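Local coordinates for protein beta-1,4-mannanase (Cryptopygus antarcticus, PDB 4OOU) that hydrolyses internal beta-1,4-mannosidic linkages in mannans, galactomannans and glucomannans, releasing mainly short manno-oligosaccharides, at residues Phe44-Tyr49 with Thr340-Ser345; Asn144-Glu149 with Lys211-Lys216; Asn275-His280 with Tyr301-Lys306. All blocks are in the same frame, centred on the assembly; numbering follows the deposited sequence.

The chain is a TIM barrel of glycosyl hydrolase family 5. Interaction 1 joins the loops after strands 35-43 and 337-340, and holds the substrate-binding Trp341, whose side chain is about 3 Å from that of Glu312, the probable nucleophile. Interaction 2 lies further out, about 20 Å from the centre of the chain, and contains the substrate-binding residues Asn144 and Trp147 to Glu149. Interaction 3 packs a loop on strand 277-281; the Met279 side chain is about 9 Å from that of Glu312. Interactions 1 and 3 lie on opposite sides of the chain's centre, their own centres about 24 Å apart. None of the three contacts touches another.

Interaction 1: Phe44-Tyr49 with Thr340-Ser345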
loop_
_atom_site.group_PDB
_atom_site.type_symbol
_atom_site.label_atom_id
_atom_site.label_comp_id
_atom_site.label_asym_id
_atom_site.label_seq_id
_atom_site.Cartn_x
_atom_site.Cartn_y
_atom_site.Cartn_z
ATOM N N PHE A 44 -0.810 -8.488 5.996
ATOM C CA PHE A 44 -1.192 -9.079 7.272
ATOM C C PHE A 44 -2.703 -9.213 7.342
ATOM O O PHE A 44 -3.206 -10.334 7.609
ATOM C CB PHE A 44 -0.598 -8.381 8.500
ATOM C CG PHE A 44 0.872 -8.698 8.754
ATOM C CD1 PHE A 44 1.479 -9.862 8.266
ATOM C CD2 PHE A 44 1.654 -7.828 9.522
ATOM C CE1 PHE A 44 2.828 -10.135 8.513
ATOM C CE2 PHE A 44 2.994 -8.109 9.783
ATOM C CZ PHE A 44 3.578 -9.263 9.271
ATOM N N ALA A 45 -3.458 -8.138 7.115
ATOM C CA ALA A 45 -3.032 -6.730 7.038
ATOM C C ALA A 45 -3.189 -6.100 8.417
ATOM O O ALA A 45 -2.884 -4.919 8.609
ATOM C CB ALA A 45 -3.897 -5.967 6.032
ATOM N N TRP A 46 -3.724 -6.882 9.357
ATOM C CA TRP A 46 -3.823 -6.472 10.748
ATOM C C TRP A 46 -3.909 -7.718 11.627
ATOM O O TRP A 46 -3.954 -8.838 11.143
ATOM C CB TRP A 46 -5.031 -5.562 10.939
ATOM C CG TRP A 46 -6.299 -6.201 10.520
ATOM C CD1 TRP A 46 -7.043 -7.083 11.247
ATOM C CD2 TRP A 46 -6.962 -6.050 9.266
ATOM N NE1 TRP A 46 -8.141 -7.476 10.531
ATOM C CE2 TRP A 46 -8.123 -6.856 9.309
ATOM C CE3 TRP A 46 -6.703 -5.302 8.107
ATOM C CZ2 TRP A 46 -9.024 -6.949 8.229
ATOM C CZ3 TRP A 46 -7.620 -5.378 7.035
ATOM C CH2 TRP A 46 -8.766 -6.198 7.119
ATOM N N ARG A 47 -3.868 -7.521 12.923
ATOM C CA ARG A 47 -4.201 -8.577 13.868
ATOM C C ARG A 47 -5.524 -8.130 14.494
ATOM O O ARG A 47 -6.538 -8.810 14.402
ATOM C CB ARG A 47 -3.044 -8.720 14.869
ATOM C CG ARG A 47 -3.362 -9.389 16.194
ATOM C CD ARG A 47 -3.896 -10.798 16.047
ATOM N NE ARG A 47 -3.767 -11.663 17.243
ATOM C CZ ARG A 47 -3.816 -11.294 18.540
ATOM N NH1 ARG A 47 -4.001 -10.029 18.965
ATOM N NH2 ARG A 47 -3.669 -12.239 19.457
ATOM N N SER A 48 -5.488 -6.934 15.061
ATOM C CA SER A 48 -6.666 -6.196 15.456
ATOM C C SER A 48 -6.905 -4.942 14.589
ATOM O O SER A 48 -6.044 -4.043 14.529
ATOM C CB SER A 48 -6.537 -5.797 16.918
ATOM O OG SER A 48 -6.358 -6.941 17.710
ATOM N N TYR A 49 -8.089 -4.883 13.966
ATOM C CA TYR A 49 -8.363 -3.961 12.838
ATOM C C TYR A 49 -8.349 -2.515 13.220
ATOM O O TYR A 49 -9.329 -2.006 13.704
ATOM C CB TYR A 49 -9.725 -4.317 12.206
ATOM C CG TYR A 49 -10.204 -3.451 11.040
ATOM C CD1 TYR A 49 -9.574 -3.494 9.780
ATOM C CD2 TYR A 49 -11.333 -2.633 11.177
ATOM C CE1 TYR A 49 -10.039 -2.716 8.711
ATOM C CE2 TYR A 49 -11.807 -1.884 10.109
ATOM C CZ TYR A 49 -11.164 -1.905 8.881
ATOM O OH TYR A 49 -11.656 -1.113 7.838
ATOM N N THR A 340 -0.100 -11.425 -1.124
ATOM C CA THR A 340 -1.344 -12.168 -0.940
ATOM C C THR A 340 -2.209 -11.466 0.072
ATOM O O THR A 340 -1.725 -10.623 0.826
ATOM C CB THR A 340 -1.093 -13.631 -0.476
ATOM O OG1 THR A 340 -0.182 -13.650 0.648
ATOM C CG2 THR A 340 -0.500 -14.460 -1.614
ATOM N N TRP A 341 -3.485 -11.811 0.065
ATOM C CA TRP A 341 -4.422 -11.323 1.043
ATOM C C TRP A 341 -5.098 -12.536 1.737
ATOM O O TRP A 341 -5.623 -13.374 1.038
ATOM C CB TRP A 341 -5.493 -10.449 0.364
ATOM C CG TRP A 341 -6.433 -9.875 1.373
ATOM C CD1 TRP A 341 -7.542 -10.468 1.868
ATOM C CD2 TRP A 341 -6.300 -8.625 2.071
ATOM N NE1 TRP A 341 -8.114 -9.679 2.837
ATOM C CE2 TRP A 341 -7.374 -8.537 2.972
ATOM C CE3 TRP A 341 -5.389 -7.570 2.007
ATOM C CZ2 TRP A 341 -7.569 -7.431 3.795
ATOM C CZ3 TRP A 341 -5.571 -6.481 2.831
ATOM C CH2 TRP A 341 -6.659 -6.415 3.713
ATOM N N GLN A 342 -5.057 -12.675 3.073
ATOM C CA GLN A 342 -4.161 -11.918 3.991
ATOM C C GLN A 342 -3.814 -12.876 5.116
ATOM O O GLN A 342 -4.502 -13.899 5.303
ATOM C CB GLN A 342 -4.858 -10.702 4.581
ATOM C CG GLN A 342 -5.949 -11.081 5.576
ATOM C CD GLN A 342 -6.803 -9.928 6.068
ATOM O OE1 GLN A 342 -8.018 -10.081 6.263
ATOM N NE2 GLN A 342 -6.180 -8.777 6.304
ATOM N N PHE A 343 -2.795 -12.550 5.892
ATOM C CA PHE A 343 -2.191 -13.563 6.757
ATOM C C PHE A 343 -3.097 -13.981 7.912
ATOM O O PHE A 343 -3.172 -15.166 8.258
ATOM C CB PHE A 343 -0.834 -13.113 7.279
ATOM C CG PHE A 343 0.191 -14.195 7.253
ATOM C CD1 PHE A 343 0.545 -14.793 6.047
ATOM C CD2 PHE A 343 0.802 -14.639 8.433
ATOM C CE1 PHE A 343 1.497 -15.804 6.018
ATOM C CE2 PHE A 343 1.749 -15.650 8.410
ATOM C CZ PHE A 343 2.090 -16.240 7.200
ATOM N N ASN A 344 -3.813 -13.033 8.496
ATOM C CA ASN A 344 -4.752 -13.390 9.566
ATOM C C ASN A 344 -5.970 -14.250 9.115
ATOM O O ASN A 344 -6.788 -14.635 9.957
ATOM C CB ASN A 344 -5.239 -12.131 10.247
ATOM C CG ASN A 344 -6.186 -11.357 9.390
ATOM O OD1 ASN A 344 -6.946 -11.943 8.619
ATOM N ND2 ASN A 344 -6.168 -10.034 9.527
ATOM N N SER A 345 -6.101 -14.471 7.795
ATOM C CA SER A 345 -6.955 -15.509 7.197
ATOM C C SER A 345 -8.434 -15.151 7.229
ATOM O O SER A 345 -9.280 -15.983 6.911
ATOM C CB SER A 345 -6.727 -16.892 7.849
ATOM O OG SER A 345 -5.430 -17.403 7.571
#
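The indole of Trp46 lies across the end of the Trp341 indole, with Trp46 CZ3 3.6 Å from Trp341 CH2. Their six-membered rings are inclined at 70°, an oblique pairing, and Trp46 reaches Trp341 near the edge of its ring. The methyl group of Ala45 adds to this patch, 3.6 Å from Trp341 CH2. With chi1 at -177°, Trp341 CG points away from the backbone N, which carries the indole out alongside the 44-49 loop.

Asn344 supplies the polar part. Its ND2 donates to Trp46 O at 3.0 Å, in a nearly straight bond that leaves the amide in its own plane but meets the carbonyl from above. The same ND2 lies over one face of the Trp46 indole, toward the rim. The Tyr49 ring edge meets the opposite face, so the indole is held from both sides. Asn344 OD1 is taken by Gly346 N, which fixes the turn of the amide. Asn344 N also donates to Phe44 O, at 2.9 Å. Asn344 belongs to the type I beta turn from Gln342 to Ser345. Cis peptides precede Ala45 and Gln342. Phe44 CD1 rests 4.1 Å from Phe343 CB, which lies at the edge of the Phe44 ring.

Trp341 is a substrate-binding residue. Its indole touches Tyr282, another such residue, and lies beside the probable nucleophile Glu312. This places the contact at the active-site end of the TIM barrel. Both loops leave neighbouring parallel strands, 35-43 and 337-340. Phe44 packs on Ala80 and Val82 of strand 79-86 and on Ile69 of helix 58-74, while Phe343 reaches Lys71 and Asn344 reaches Trp68 of that same helix.

Interaction 2: Asn144-Glu149 with Lys211-Lys216; sequences NLFWDE and KKFPMK
The closest CA atoms, those of Phe146 and Phe213, are 7.4 Å apart, and no hydrogen bond joins the two segments. Side chains make the contact. The rings of Phe146 and Phe213 stack face to face, with centroids 3.8 Å apart and planes tilted by 29°. The overlap is offset, so Phe213 CE2 lies toward the rim of the Phe146 ring. The other face of Phe213 is covered by Lys212 CB, over the ring centre. Phe213 has CG anti to its carbonyl carbon (chi1 -43°), which swings the ring between Phe146 and the Lys212 side chain. Both phenylalanines are buried. With an alanine here in place of Phe213, one face of the Phe146 ring is likely to lose its stacking partner, and a gap to open beside Lys212 CB.

The stack links the turn after the short helix 140-145, in the connection from strand 126-133 to helix 149-167, to the start of helix 215-232, one of the long helices packed round the TIM barrel. Pro214 is the N-cap residue of helix 215-232, and Asp148 that of helix 149-167. Asn144 O accepts from both Trp147 N and Asp148 N, tying the turn together.

Trp147, a substrate-binding residue, closes the more exposed side. Its CH2 lies 3.5 Å from Pro214 CD, and the side chains cross at about a right angle. Lys212 O sits in the plane of the indole at its edge, 3.6 Å from Trp147 CZ2. Trp147 NE1 approaches the edge of the Phe213 ring. Pro214 also packs on Gln187, another substrate-binding residue.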
loop_
_atom_site.group_PDB
_atom_site.type_symbol
_atom_site.label_atom_id
_atom_site.label_comp_id
_atom_site.label_asym_id
_atom_site.label_seq_id
_atom_site.Cartn_x
_atom_site.Cartn_y
_atom_site.Cartn_z
ATOM N N ASN A 144 -13.728 14.136 7.117
ATOM C CA ASN A 144 -13.530 15.574 6.973
ATOM C C ASN A 144 -12.097 15.964 6.622
ATOM O O ASN A 144 -11.864 17.083 6.206
ATOM C CB ASN A 144 -13.990 16.337 8.227
ATOM C CG ASN A 144 -15.508 16.241 8.468
ATOM O OD1 ASN A 144 -15.937 16.129 9.620
ATOM N ND2 ASN A 144 -16.319 16.281 7.388
ATOM N N LEU A 145 -11.141 15.052 6.776
ATOM C CA LEU A 145 -9.782 15.315 6.294
ATOM C C LEU A 145 -9.756 15.528 4.769
ATOM O O LEU A 145 -8.929 16.278 4.257
ATOM C CB LEU A 145 -8.829 14.188 6.707
ATOM C CG LEU A 145 -8.025 14.334 8.009
ATOM C CD1 LEU A 145 -8.685 15.193 9.086
ATOM C CD2 LEU A 145 -7.695 12.950 8.557
ATOM N N PHE A 146 -10.660 14.864 4.059
ATOM C CA PHE A 146 -10.827 15.071 2.617
ATOM C C PHE A 146 -11.357 16.439 2.216
ATOM O O PHE A 146 -11.095 16.880 1.109
ATOM C CB PHE A 146 -11.739 14.005 2.027
ATOM C CG PHE A 146 -11.093 12.677 1.966
ATOM C CD1 PHE A 146 -11.203 11.797 3.011
ATOM C CD2 PHE A 146 -10.284 12.349 0.904
ATOM C CE1 PHE A 146 -10.562 10.574 2.972
ATOM C CE2 PHE A 146 -9.643 11.126 0.848
ATOM C CZ PHE A 146 -9.786 10.233 1.883
ATOM N N TRP A 147 -12.101 17.109 3.091
ATOM C CA TRP A 147 -12.697 18.376 2.727
ATOM C C TRP A 147 -12.034 19.625 3.358
ATOM O O TRP A 147 -11.918 20.658 2.691
ATOM C CB TRP A 147 -14.162 18.329 3.060
ATOM C CG TRP A 147 -14.937 17.258 2.356
ATOM C CD1 TRP A 147 -15.248 16.039 2.848
ATOM C CD2 TRP A 147 -15.532 17.328 1.053
ATOM N NE1 TRP A 147 -16.006 15.328 1.938
ATOM C CE2 TRP A 147 -16.202 16.105 0.832
ATOM C CE3 TRP A 147 -15.571 18.315 0.050
ATOM C CZ2 TRP A 147 -16.893 15.825 -0.348
ATOM C CZ3 TRP A 147 -16.257 18.040 -1.132
ATOM C CH2 TRP A 147 -16.920 16.802 -1.317
ATOM N N ASP A 148 -11.568 19.518 4.606
ATOM C CA ASP A 148 -11.117 20.674 5.405
ATOM C C ASP A 148 -9.597 20.869 5.402
ATOM O O ASP A 148 -8.868 20.191 6.130
ATOM C CB ASP A 148 -11.615 20.503 6.843
ATOM C CG ASP A 148 -11.553 21.775 7.665
ATOM O OD1 ASP A 148 -10.529 22.498 7.676
ATOM O OD2 ASP A 148 -12.549 22.025 8.354
ATOM N N GLU A 149 -9.131 21.841 4.624
ATOM C CA GLU A 149 -7.708 22.110 4.503
ATOM C C GLU A 149 -7.012 22.301 5.850
ATOM O O GLU A 149 -5.867 21.892 5.996
ATOM C CB GLU A 149 -7.451 23.338 3.625
ATOM C CG GLU A 149 -8.005 23.243 2.209
ATOM C CD GLU A 149 -7.384 24.237 1.238
ATOM O OE1 GLU A 149 -6.560 25.105 1.651
ATOM O OE2 GLU A 149 -7.731 24.135 0.034
ATOM N N LYS A 211 -20.730 6.599 -1.272
ATOM C CA LYS A 211 -20.180 7.515 -2.238
ATOM C C LYS A 211 -19.898 8.851 -1.585
ATOM O O LYS A 211 -20.700 9.763 -1.691
ATOM C CB LYS A 211 -21.132 7.639 -3.439
ATOM C CG LYS A 211 -21.047 6.435 -4.389
ATOM C CD LYS A 211 -22.381 6.041 -5.036
ATOM C CE LYS A 211 -22.166 5.365 -6.389
ATOM N NZ LYS A 211 -23.381 5.205 -7.228
ATOM N N LYS A 212 -18.731 8.961 -0.946
ATOM C CA LYS A 212 -18.387 10.121 -0.094
ATOM C C LYS A 212 -17.554 11.218 -0.751
ATOM O O LYS A 212 -17.802 12.393 -0.537
ATOM C CB LYS A 212 -17.636 9.644 1.169
ATOM C CG LYS A 212 -18.322 8.476 1.868
ATOM C CD LYS A 212 -17.632 8.099 3.166
ATOM C CE LYS A 212 -18.230 6.818 3.753
ATOM N NZ LYS A 212 -19.606 7.011 4.298
ATOM N N PHE A 213 -16.543 10.828 -1.514
ATOM C CA PHE A 213 -15.544 11.762 -2.006
ATOM C C PHE A 213 -15.476 11.805 -3.541
ATOM O O PHE A 213 -15.399 10.766 -4.199
ATOM C CB PHE A 213 -14.159 11.362 -1.510
ATOM C CG PHE A 213 -14.112 10.934 -0.066
ATOM C CD1 PHE A 213 -14.331 11.849 0.947
ATOM C CD2 PHE A 213 -13.800 9.622 0.274
ATOM C CE1 PHE A 213 -14.274 11.460 2.261
ATOM C CE2 PHE A 213 -13.741 9.238 1.600
ATOM C CZ PHE A 213 -13.983 10.156 2.593
ATOM N N PRO A 214 -15.465 13.011 -4.124
ATOM C CA PRO A 214 -15.141 13.095 -5.527
ATOM C C PRO A 214 -13.633 12.921 -5.774
ATOM O O PRO A 214 -12.782 13.315 -4.935
ATOM C CB PRO A 214 -15.593 14.507 -5.904
ATOM C CG PRO A 214 -16.498 14.941 -4.805
ATOM C CD PRO A 214 -15.922 14.301 -3.595
ATOM N N MET A 215 -13.306 12.338 -6.925
ATOM C CA MET A 215 -11.919 12.101 -7.259
ATOM C C MET A 215 -11.078 13.309 -6.934
ATOM O O MET A 215 -9.954 13.165 -6.454
ATOM C CB MET A 215 -11.761 11.777 -8.726
ATOM C CG MET A 215 -10.426 11.147 -9.050
ATOM S SD MET A 215 -10.414 9.431 -8.557
ATOM C CE MET A 215 -8.879 9.473 -7.654
ATOM N N LYS A 216 -11.606 14.503 -7.187
ATOM C CA LYS A 216 -10.823 15.693 -6.923
ATOM C C LYS A 216 -10.360 15.746 -5.465
ATOM O O LYS A 216 -9.195 16.023 -5.203
ATOM C CB LYS A 216 -11.562 16.989 -7.288
ATOM C CG LYS A 216 -10.704 18.218 -6.953
ATOM C CD LYS A 216 -11.162 19.528 -7.575
ATOM C CE LYS A 216 -10.036 20.537 -7.431
ATOM N NZ LYS A 216 -10.453 21.892 -7.856
#

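Interaction 3: Asn275-His280 with Tyr301-Lys306; sequences NFYQMH and YNVNDK
Strand 277-281 of the TIM barrel is covered here by the loop that leads to its parallel neighbour, strand 308-313. Tyr277 and Met279, alternate residues of the strand, both point their side chains at this loop. The Tyr277 ring is sandwiched. The aliphatic chain of Lys306 crosses one face in a CH-pi contact, with Lys306 CD 3.8 Å from the ring centroid, and Val303 CG2 lies over the opposite face. At the ring edge, Tyr277 OH donates to Asp305 OD2 at 3.0 Å. The carboxylate is met on its syn side and is turned 70° from the ring plane.

Lys306 runs extended past the ring and bends only at its last torsion (chi4 -65°). This brings NZ to a salt bridge with Asp260 and a hydrogen bond to Ile274 O, so the buried lysine has its charge paired. Lys306 N bonds to Val303 O within the loop, linking the two residues that lie on opposite faces of the tyrosine.

The second pairing is a Met-aromatic contact, nearer the catalytic end of the strand. His280, next in sequence, bonds to Glu181, the probable proton donor/acceptor. Tyr301 OH is held by Asn291 O. Met279 lies over one face of the Tyr301 ring, its SD 4.0 Å and its CE 3.9 Å from the ring centroid.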
loop_
_atom_site.group_PDB
_atom_site.type_symbol
_atom_site.label_atom_id
_atom_site.label_comp_id
_atom_site.label_asym_id
_atom_site.label_seq_id
_atom_site.Cartn_x
_atom_site.Cartn_y
_atom_site.Cartn_z
ATOM N N ASN A 275 5.446 7.032 -5.870
ATOM C CA ASN A 275 6.689 6.575 -6.450
ATOM C C ASN A 275 6.554 5.244 -7.151
ATOM O O ASN A 275 7.418 4.910 -7.968
ATOM C CB ASN A 275 7.715 6.511 -5.349
ATOM C CG ASN A 275 7.872 7.846 -4.691
ATOM O OD1 ASN A 275 7.513 8.054 -3.524
ATOM N ND2 ASN A 275 8.344 8.806 -5.478
ATOM N N PHE A 276 5.482 4.509 -6.823
ATOM C CA PHE A 276 5.131 3.245 -7.437
ATOM C C PHE A 276 3.616 3.021 -7.447
ATOM O O PHE A 276 2.909 3.342 -6.491
ATOM C CB PHE A 276 5.909 2.057 -6.826
ATOM C CG PHE A 276 5.501 1.623 -5.423
ATOM C CD1 PHE A 276 4.412 0.792 -5.209
ATOM C CD2 PHE A 276 6.285 1.944 -4.330
ATOM C CE1 PHE A 276 4.067 0.363 -3.928
ATOM C CE2 PHE A 276 5.950 1.514 -3.052
ATOM C CZ PHE A 276 4.835 0.721 -2.857
ATOM N N TYR A 277 3.118 2.508 -8.569
ATOM C CA TYR A 277 1.720 2.158 -8.720
ATOM C C TYR A 277 1.448 0.823 -8.038
ATOM O O TYR A 277 2.366 0.077 -7.650
ATOM C CB TYR A 277 1.395 2.045 -10.193
ATOM C CG TYR A 277 1.616 3.326 -10.989
ATOM C CD1 TYR A 277 0.745 4.410 -10.891
ATOM C CD2 TYR A 277 2.657 3.422 -11.897
ATOM C CE1 TYR A 277 0.948 5.565 -11.639
ATOM C CE2 TYR A 277 2.849 4.565 -12.658
ATOM C CZ TYR A 277 2.006 5.634 -12.518
ATOM O OH TYR A 277 2.245 6.749 -13.295
ATOM N N GLN A 278 0.173 0.516 -7.895
ATOM C CA GLN A 278 -0.234 -0.659 -7.160
ATOM C C GLN A 278 -1.656 -0.989 -7.506
ATOM O O GLN A 278 -2.575 -0.204 -7.242
ATOM C CB GLN A 278 -0.130 -0.412 -5.665
ATOM C CG GLN A 278 -0.186 -1.657 -4.770
ATOM C CD GLN A 278 -0.549 -1.343 -3.327
ATOM O OE1 GLN A 278 -1.388 -2.044 -2.724
ATOM N NE2 GLN A 278 0.052 -0.281 -2.768
ATOM N N MET A 279 -1.843 -2.151 -8.114
ATOM C CA MET A 279 -3.183 -2.651 -8.354
ATOM C C MET A 279 -3.453 -3.826 -7.428
ATOM O O MET A 279 -2.532 -4.505 -6.977
ATOM C CB MET A 279 -3.316 -3.053 -9.809
ATOM C CG MET A 279 -3.083 -1.917 -10.798
ATOM S SD MET A 279 -2.686 -2.501 -12.459
ATOM C CE MET A 279 -2.507 -0.936 -13.311
ATOM N N HIS A 280 -4.711 -4.006 -7.081
ATOM C CA HIS A 280 -5.162 -5.201 -6.368
ATOM C C HIS A 280 -5.992 -6.012 -7.321
ATOM O O HIS A 280 -6.587 -5.435 -8.166
ATOM C CB HIS A 280 -6.071 -4.822 -5.214
ATOM C CG HIS A 280 -5.418 -3.967 -4.189
ATOM N ND1 HIS A 280 -6.132 -3.301 -3.224
ATOM C CD2 HIS A 280 -4.122 -3.661 -3.984
ATOM C CE1 HIS A 280 -5.299 -2.642 -2.446
ATOM N NE2 HIS A 280 -4.073 -2.837 -2.892
ATOM N N TYR A 301 0.287 -2.297 -19.190
ATOM C CA TYR A 301 -0.342 -1.153 -18.542
ATOM C C TYR A 301 0.344 0.172 -18.940
ATOM O O TYR A 301 -0.114 1.242 -18.568
ATOM C CB TYR A 301 -0.437 -1.346 -17.030
ATOM C CG TYR A 301 -1.369 -2.464 -16.632
ATOM C CD1 TYR A 301 -2.701 -2.434 -16.960
ATOM C CD2 TYR A 301 -0.908 -3.557 -15.942
ATOM C CE1 TYR A 301 -3.566 -3.462 -16.621
ATOM C CE2 TYR A 301 -1.764 -4.588 -15.586
ATOM C CZ TYR A 301 -3.104 -4.537 -15.941
ATOM O OH TYR A 301 -3.949 -5.584 -15.569
ATOM N N ASN A 302 1.395 0.079 -19.753
ATOM C CA ASN A 302 2.139 1.246 -20.251
ATOM C C ASN A 302 2.375 2.218 -19.107
ATOM O O ASN A 302 1.870 3.331 -19.099
ATOM C CB ASN A 302 1.429 1.916 -21.436
ATOM C CG ASN A 302 2.295 3.002 -22.117
ATOM O OD1 ASN A 302 1.794 3.860 -22.851
ATOM N ND2 ASN A 302 3.590 2.971 -21.866
ATOM N N VAL A 303 3.107 1.757 -18.107
ATOM C CA VAL A 303 3.239 2.521 -16.864
ATOM C C VAL A 303 4.684 2.388 -16.280
ATOM O O VAL A 303 4.921 2.444 -15.070
ATOM C CB VAL A 303 2.103 2.067 -15.943
ATOM C CG1 VAL A 303 2.521 0.931 -15.010
ATOM C CG2 VAL A 303 1.520 3.234 -15.218
ATOM N N ASN A 304 5.634 2.313 -17.207
ATOM C CA ASN A 304 6.975 1.863 -16.972
ATOM C C ASN A 304 7.854 2.955 -16.361
ATOM O O ASN A 304 8.964 2.657 -15.956
ATOM C CB ASN A 304 7.604 1.348 -18.281
ATOM C CG ASN A 304 6.686 0.397 -19.088
ATOM O OD1 ASN A 304 5.623 -0.098 -18.638
ATOM N ND2 ASN A 304 7.113 0.136 -20.292
ATOM N N ASP A 305 7.355 4.202 -16.318
ATOM C CA ASP A 305 7.939 5.309 -15.518
ATOM C C ASP A 305 8.128 4.937 -14.019
ATOM O O ASP A 305 9.049 5.450 -13.336
ATOM C CB ASP A 305 7.091 6.628 -15.646
ATOM C CG ASP A 305 5.562 6.371 -15.679
ATOM O OD1 ASP A 305 5.164 5.468 -16.441
ATOM O OD2 ASP A 305 4.760 7.041 -14.960
ATOM N N LYS A 306 7.239 4.077 -13.507
ATOM C CA LYS A 306 7.253 3.700 -12.075
ATOM C C LYS A 306 7.096 2.214 -11.963
ATOM O O LYS A 306 6.482 1.607 -12.839
ATOM C CB LYS A 306 6.101 4.347 -11.305
ATOM C CG LYS A 306 6.055 5.874 -11.338
ATOM C CD LYS A 306 4.862 6.376 -10.539
ATOM C CE LYS A 306 4.570 7.843 -10.785
ATOM N NZ LYS A 306 5.710 8.685 -10.286
#